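Aminotransferase, classes I and II (Silicibacter pomeroyi DSS-3, PDB 3H14) probably transfers the amino group of L-aspartate to 2-oxoglutarate, giving oxaloacetate and L-glutamate, with pyridoxal 5'-phosphate as cofactor. Local coordinates at residues V140-A145 and A158-A163; P152-F157 and I187-A192; A181-L186 and L216-E221. All coordinates share one frame; numbering follows the deposited sequence.

Contact 1: V140-A145 and A158-A163; sequences VDLPTA and AGLDLA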
# COMPACT_ATOMS: atom_id res chain seq x y z
N VAL A 140 16.74 -1.25 -5.77
CA VAL A 140 17.78 -1.55 -4.78
C VAL A 140 17.02 -1.75 -3.46
O VAL A 140 16.59 -0.81 -2.81
CB VAL A 140 18.84 -0.42 -4.68
CG1 VAL A 140 19.92 -0.75 -3.63
CG2 VAL A 140 19.52 -0.21 -6.05
N ASP A 141 16.83 -3.01 -3.08
CA ASP A 141 16.16 -3.32 -1.82
C ASP A 141 17.07 -2.93 -0.68
O ASP A 141 18.27 -3.24 -0.71
CB ASP A 141 15.78 -4.81 -1.72
CG ASP A 141 14.48 -5.15 -2.47
OD1 ASP A 141 13.46 -4.47 -2.26
OD2 ASP A 141 14.49 -6.14 -3.24
N LEU A 142 16.51 -2.22 0.28
CA LEU A 142 17.15 -1.78 1.49
C LEU A 142 16.55 -2.60 2.64
O LEU A 142 15.44 -2.34 3.07
CB LEU A 142 16.86 -0.31 1.73
CG LEU A 142 17.05 0.64 0.53
CD1 LEU A 142 16.69 2.00 0.95
CD2 LEU A 142 18.50 0.58 0.05
N PRO A 143 17.29 -3.60 3.13
CA PRO A 143 16.81 -4.37 4.31
C PRO A 143 16.67 -3.49 5.54
O PRO A 143 17.67 -3.00 6.07
CB PRO A 143 17.87 -5.46 4.49
CG PRO A 143 18.64 -5.48 3.19
CD PRO A 143 18.60 -4.07 2.66
N THR A 144 15.45 -3.29 6.00
CA THR A 144 15.21 -2.46 7.13
C THR A 144 15.23 -3.30 8.40
O THR A 144 15.12 -4.52 8.36
CB THR A 144 13.87 -1.72 6.95
OG1 THR A 144 12.83 -2.69 6.81
CG2 THR A 144 13.95 -0.91 5.68
N ALA A 145 15.44 -2.62 9.52
CA ALA A 145 15.65 -3.26 10.81
C ALA A 145 14.47 -2.98 11.72
O ALA A 145 13.86 -1.90 11.66
CB ALA A 145 16.98 -2.71 11.44
N ALA A 158 23.23 5.58 2.78
CA ALA A 158 24.43 6.41 2.77
C ALA A 158 25.55 5.82 1.93
O ALA A 158 26.36 6.56 1.37
CB ALA A 158 24.90 6.70 4.23
N GLY A 159 25.57 4.50 1.78
CA GLY A 159 26.62 3.84 1.02
C GLY A 159 26.29 3.55 -0.43
O GLY A 159 27.10 2.94 -1.13
N LEU A 160 25.13 4.04 -0.87
CA LEU A 160 24.53 3.65 -2.12
C LEU A 160 24.30 4.86 -3.04
O LEU A 160 23.79 5.89 -2.62
CB LEU A 160 23.17 2.96 -1.86
CG LEU A 160 23.17 1.66 -1.03
CD1 LEU A 160 21.75 1.09 -0.86
CD2 LEU A 160 24.08 0.64 -1.65
N ASP A 161 24.63 4.67 -4.32
CA ASP A 161 24.45 5.70 -5.34
C ASP A 161 23.07 5.46 -5.88
O ASP A 161 22.85 4.50 -6.60
CB ASP A 161 25.48 5.54 -6.44
CG ASP A 161 25.34 6.59 -7.51
OD1 ASP A 161 25.39 7.78 -7.15
OD2 ASP A 161 25.14 6.21 -8.67
N LEU A 162 22.13 6.28 -5.44
CA LEU A 162 20.74 6.11 -5.82
C LEU A 162 20.26 7.34 -6.55
O LEU A 162 20.48 8.46 -6.10
CB LEU A 162 19.85 5.92 -4.58
CG LEU A 162 20.04 4.69 -3.70
CD1 LEU A 162 19.07 4.78 -2.56
CD2 LEU A 162 19.84 3.42 -4.51
N ALA A 163 19.49 7.10 -7.59
CA ALA A 163 18.82 8.16 -8.36
C ALA A 163 17.51 8.58 -7.70
O ALA A 163 17.05 9.72 -7.84
CB ALA A 163 18.58 7.65 -9.81

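Contact 2: P152-F157 and I187-A192; sequences PVPADF and IEAAQA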
# COMPACT_ATOMS: atom_id res chain seq x y z
N PRO A 152 13.12 2.51 6.10
CA PRO A 152 14.51 2.92 5.88
C PRO A 152 14.93 4.11 6.74
O PRO A 152 14.11 4.93 7.13
CB PRO A 152 14.56 3.27 4.39
CG PRO A 152 13.18 3.55 4.01
CD PRO A 152 12.27 2.74 4.93
N VAL A 153 16.22 4.12 7.07
CA VAL A 153 16.86 5.24 7.71
C VAL A 153 18.00 5.73 6.81
O VAL A 153 18.48 5.00 5.95
CB VAL A 153 17.39 4.88 9.11
CG1 VAL A 153 16.22 4.49 10.06
CG2 VAL A 153 18.42 3.79 9.02
N PRO A 154 18.43 6.98 7.00
CA PRO A 154 19.50 7.49 6.15
C PRO A 154 20.71 6.57 6.02
O PRO A 154 21.21 6.40 4.90
CB PRO A 154 19.84 8.84 6.79
CG PRO A 154 18.57 9.29 7.33
CD PRO A 154 17.90 8.03 7.87
N ALA A 155 21.11 5.93 7.11
CA ALA A 155 22.25 5.01 7.09
C ALA A 155 22.10 3.83 6.14
O ALA A 155 23.09 3.27 5.67
CB ALA A 155 22.59 4.51 8.58
N ASP A 156 20.85 3.42 5.88
CA ASP A 156 20.56 2.35 4.97
C ASP A 156 20.95 2.63 3.52
O ASP A 156 21.14 1.70 2.74
CB ASP A 156 19.07 2.01 5.02
CG ASP A 156 18.66 1.28 6.31
OD1 ASP A 156 19.47 0.47 6.85
OD2 ASP A 156 17.52 1.50 6.74
N PHE A 157 21.05 3.91 3.14
CA PHE A 157 21.44 4.24 1.77
C PHE A 157 22.60 5.25 1.66
O PHE A 157 22.98 5.63 0.58
CB PHE A 157 20.22 4.67 0.94
CG PHE A 157 19.48 5.85 1.49
CD1 PHE A 157 19.83 7.14 1.13
CD2 PHE A 157 18.42 5.68 2.37
CE1 PHE A 157 19.17 8.20 1.62
CE2 PHE A 157 17.74 6.75 2.87
CZ PHE A 157 18.12 8.03 2.49
N ILE A 187 14.03 12.75 3.98
CA ILE A 187 14.01 13.74 2.90
C ILE A 187 15.33 14.52 2.84
O ILE A 187 15.89 14.70 1.74
CB ILE A 187 12.82 14.74 3.05
CG1 ILE A 187 11.50 14.03 2.72
CG2 ILE A 187 12.99 15.97 2.10
CD1 ILE A 187 10.25 14.84 3.06
N GLU A 188 15.82 14.97 3.99
CA GLU A 188 17.10 15.71 4.03
C GLU A 188 18.23 14.84 3.45
O GLU A 188 18.99 15.29 2.60
CB GLU A 188 17.41 16.18 5.45
N ALA A 189 18.28 13.57 3.84
CA ALA A 189 19.30 12.65 3.40
C ALA A 189 19.21 12.31 1.93
O ALA A 189 20.23 12.27 1.23
CB ALA A 189 19.26 11.37 4.25
N ALA A 190 18.00 12.05 1.44
CA ALA A 190 17.79 11.85 0.01
C ALA A 190 18.27 13.05 -0.81
O ALA A 190 19.04 12.89 -1.76
CB ALA A 190 16.28 11.57 -0.28
N GLN A 191 17.81 14.25 -0.43
CA GLN A 191 18.11 15.49 -1.17
C GLN A 191 19.63 15.74 -1.21
O GLN A 191 20.18 16.16 -2.23
CB GLN A 191 17.44 16.69 -0.48
N ALA A 192 20.29 15.43 -0.10
CA ALA A 192 21.70 15.69 0.03
C ALA A 192 22.57 14.79 -0.82
O ALA A 192 23.71 15.16 -1.12
CB ALA A 192 22.11 15.63 1.50

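Contact 3: A181-L186 and L216-E221; sequences AAMGAL and LELTDE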
# COMPACT_ATOMS: atom_id res chain seq x y z
N ALA A 181 9.68 13.70 12.28
CA ALA A 181 11.16 13.64 12.44
C ALA A 181 11.78 12.62 11.49
O ALA A 181 12.80 12.90 10.87
CB ALA A 181 11.54 13.30 13.88
N ALA A 182 11.16 11.44 11.41
CA ALA A 182 11.66 10.35 10.57
C ALA A 182 11.59 10.69 9.09
O ALA A 182 12.50 10.37 8.32
CB ALA A 182 10.88 9.05 10.86
N MSE A 183 10.51 11.37 8.71
CA MSE A 183 10.27 11.79 7.34
C MSE A 183 11.23 12.90 6.97
O MSE A 183 11.83 12.86 5.92
CB MSE A 183 8.83 12.29 7.23
CG MSE A 183 8.42 12.75 5.85
SE MSE A 183 8.26 11.33 4.51
CE MSE A 183 7.12 10.21 5.58
N GLY A 184 11.39 13.89 7.86
CA GLY A 184 12.38 14.95 7.65
C GLY A 184 13.79 14.44 7.40
O GLY A 184 14.47 14.89 6.48
N ALA A 185 14.22 13.49 8.23
CA ALA A 185 15.57 12.96 8.15
C ALA A 185 15.77 12.26 6.83
O ALA A 185 16.79 12.44 6.17
CB ALA A 185 15.83 12.00 9.29
N LEU A 186 14.77 11.47 6.43
CA LEU A 186 14.83 10.77 5.15
C LEU A 186 14.90 11.74 3.98
O LEU A 186 15.71 11.56 3.08
CB LEU A 186 13.63 9.82 4.98
CG LEU A 186 13.72 8.50 5.72
CD1 LEU A 186 12.35 7.78 5.77
CD2 LEU A 186 14.77 7.63 5.05
N LEU A 216 4.57 16.62 1.91
CA LEU A 216 4.32 18.06 1.65
C LEU A 216 4.45 18.96 2.90
O LEU A 216 4.68 20.14 2.77
CB LEU A 216 2.95 18.23 1.01
CG LEU A 216 2.80 17.43 -0.30
CD1 LEU A 216 1.44 17.65 -0.89
CD2 LEU A 216 3.86 17.82 -1.30
N GLU A 217 4.33 18.40 4.09
CA GLU A 217 4.57 19.15 5.33
C GLU A 217 6.05 19.47 5.56
O GLU A 217 6.37 20.29 6.42
CB GLU A 217 4.05 18.38 6.54
CG GLU A 217 2.51 18.28 6.68
CD GLU A 217 2.09 17.43 7.87
OE1 GLU A 217 1.49 16.34 7.69
OE2 GLU A 217 2.38 17.85 9.01
N LEU A 218 6.95 18.81 4.82
CA LEU A 218 8.40 18.98 4.97
C LEU A 218 9.08 19.53 3.74
O LEU A 218 10.09 20.20 3.86
CB LEU A 218 9.07 17.65 5.35
CG LEU A 218 8.76 17.25 6.80
CD1 LEU A 218 8.31 15.80 6.90
CD2 LEU A 218 9.89 17.56 7.77
N THR A 219 8.57 19.21 2.55
CA THR A 219 9.15 19.73 1.31
C THR A 219 8.14 19.76 0.19
O THR A 219 7.18 19.01 0.22
CB THR A 219 10.36 18.87 0.83
OG1 THR A 219 11.03 19.54 -0.26
CG2 THR A 219 9.89 17.45 0.38
N ASP A 220 8.37 20.61 -0.80
CA ASP A 220 7.63 20.53 -2.03
C ASP A 220 8.38 19.74 -3.09
O ASP A 220 7.79 19.35 -4.08
CB ASP A 220 7.25 21.93 -2.54
CG ASP A 220 6.18 22.60 -1.69
OD1 ASP A 220 5.10 22.00 -1.45
OD2 ASP A 220 6.41 23.74 -1.24
N GLU A 221 9.68 19.51 -2.87
CA GLU A 221 10.53 18.80 -3.84
C GLU A 221 10.44 17.28 -3.65
O GLU A 221 11.37 16.61 -3.17
CB GLU A 221 11.97 19.32 -3.78
CG GLU A 221 12.12 20.83 -4.07
CD GLU A 221 11.36 21.33 -5.30
OE1 GLU A 221 11.55 20.79 -6.41
OE2 GLU A 221 10.55 22.28 -5.14

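Contact 1: V140-A145 and A158-A163
Val140 reaches out from its strand and is met by two leucines, Leu160 and Leu162, of the loop 158-163. Its CB already faces that loop and lies 4.0 Å from Leu162 CD2. From there the side chain forks. CG1 stands anti to the backbone N (chi1 -180°), a setting that carries it to Leu160, where it comes within 3.8 Å of Leu160 CD1. CG2, placed opposite the carbonyl carbon, takes the other leucine, with 4.0 Å between Val140 CG2 and Leu162 CD2. The two methyls are thus shared out, one to each leucine, and Leu162 CD2 rests against both the CB and CG2 of the valine.

Leu160 serves a second partner through the same methyl. Its CD1 lies 3.4 Å from Leu142 CD2, shorter than ordinary van der Waals contact, so the packing is tight at this point. The side chains of Leu142 and Leu160 run past one another in opposite directions, and Val140 and Leu160 do likewise. No hydrogen bond joins the two segments; the contact is aliphatic throughout, with Leu142 and Leu162 buried and Val140 and Leu160 partly exposed.

Strand 138-143 is the outermost strand on its side of the seven-stranded mixed sheet, the sheet of the large domain in this fold family. Its backbone pairs with strand 117-122, where Val140 bonds to Val118 and Ile120. The chain then passes through the short helix 154-157 and the loop described here into strand 164-168, which lies parallel on the far side of strand 117-122. Loop 158-163 therefore belongs to a beta-alpha-beta crossover and packs back against the edge strand from which the crossover set out.

Contact 2: P152-F157 and I187-A192
Pro154 and Phe157 sit one turn apart on a short, weakly bonded helix and close on the same methyl, Ala189 CB, from two directions. The proline ring comes alongside it, with Pro154 CB 3.6 Å from Ala189 CB. The phenyl ring meets it obliquely, with Phe157 CZ 3.9 Å from Ala189 CB, while CE1 brings the ring's edge up to the backbone at Ala190 N. With chi1 at 58°, Phe157 CG lies between the backbone N and the carbonyl carbon; the ring folds back under its own turn, and Pro154 O stands 3.8 Å above its plane, over the centre. At the head of the turn Asp156 OD2 accepts from Val153 N at 2.9 Å, on the anti side of the carboxylate and tilted from its plane. Replacing the phenyl ring of Phe157 by an alanine methyl would probably open a gap beside Ala189 CB and the Ala190 backbone. No hydrogen bond joins the two segments, although Phe157 O accepts one from Gln193 just beyond. The contact rests on shape: alanines on helix 180-192 let the backbones come close, and the proline and phenyl rings fill what remains.

Contact 3: A181-L186 and L216-E221
Leu218 drives its forked end against helix 180-192, setting one methyl on Met183 and the other on Gly184. These apolar touches make up the whole contact between the segments. CD1 takes Met183, here a selenomethionine: Leu218 CD1 is 3.6 Å from Met183 CB and only 3.2 Å from Met183 CG. The second distance is too short for two carbons at ease, and Leu218 also has a chi2 of 132°, away from the staggered values, so the exact placing of its methyls is somewhat doubtful. Met183 CG is anti to the backbone N (chi1 -179°), which brings it up to the leucine; bends farther along then lead SE and CE away from it. The other methyl, Leu218 CD2, lies 3.6 Å from Gly184 CA and rests on bare helix backbone.

No hydrogen bond crosses between the segments; those present lie within each or go to other residues. In the helix, Ala185 N reaches back to Ala181 O at 3.1 Å in the usual way. Beyond Leu218 the loop is shaped by an ST turn, in which Thr219 OG1 accepts from Glu221 N at 2.9 Å. A salt bridge from Asp220 to Arg93 ties the same loop to another part of the chain.

In the fold, this loop lies just before strand 223-227 of the seven-stranded sheet, and helix 180-192 precedes the adjacent parallel strand 196-200. Leu218 also touches His180 and Ile187 on the helix. Met183 packs inward on Phe197 of strand 196-200, while Leu216 and Glu217 lean on Tyr81 and Tyr85 of helix 71-85.

All three contacts are partly buried and free of hydrogen bonds between their segments, yet they differ in the elements they join. Contact 1 sits at the sheet's edge and is purely aliphatic; contact 2 brings in an aromatic ring and small alanines between two helices; contact 3 sets a loop leucine on a selenomethionine and a glycine. Contacts 2 and 3 share helix 180-192 and touch through Leu186, which meets both Pro152 and Phe157. Contacts 1 and 2 meet where Leu162 packs on Phe157 CB. Contacts 1 and 3, their centres about 18 Å apart, do not touch; contact 2 touches both, its centre about 9 Å from that of contact 1 and about 11 Å from that of contact 3.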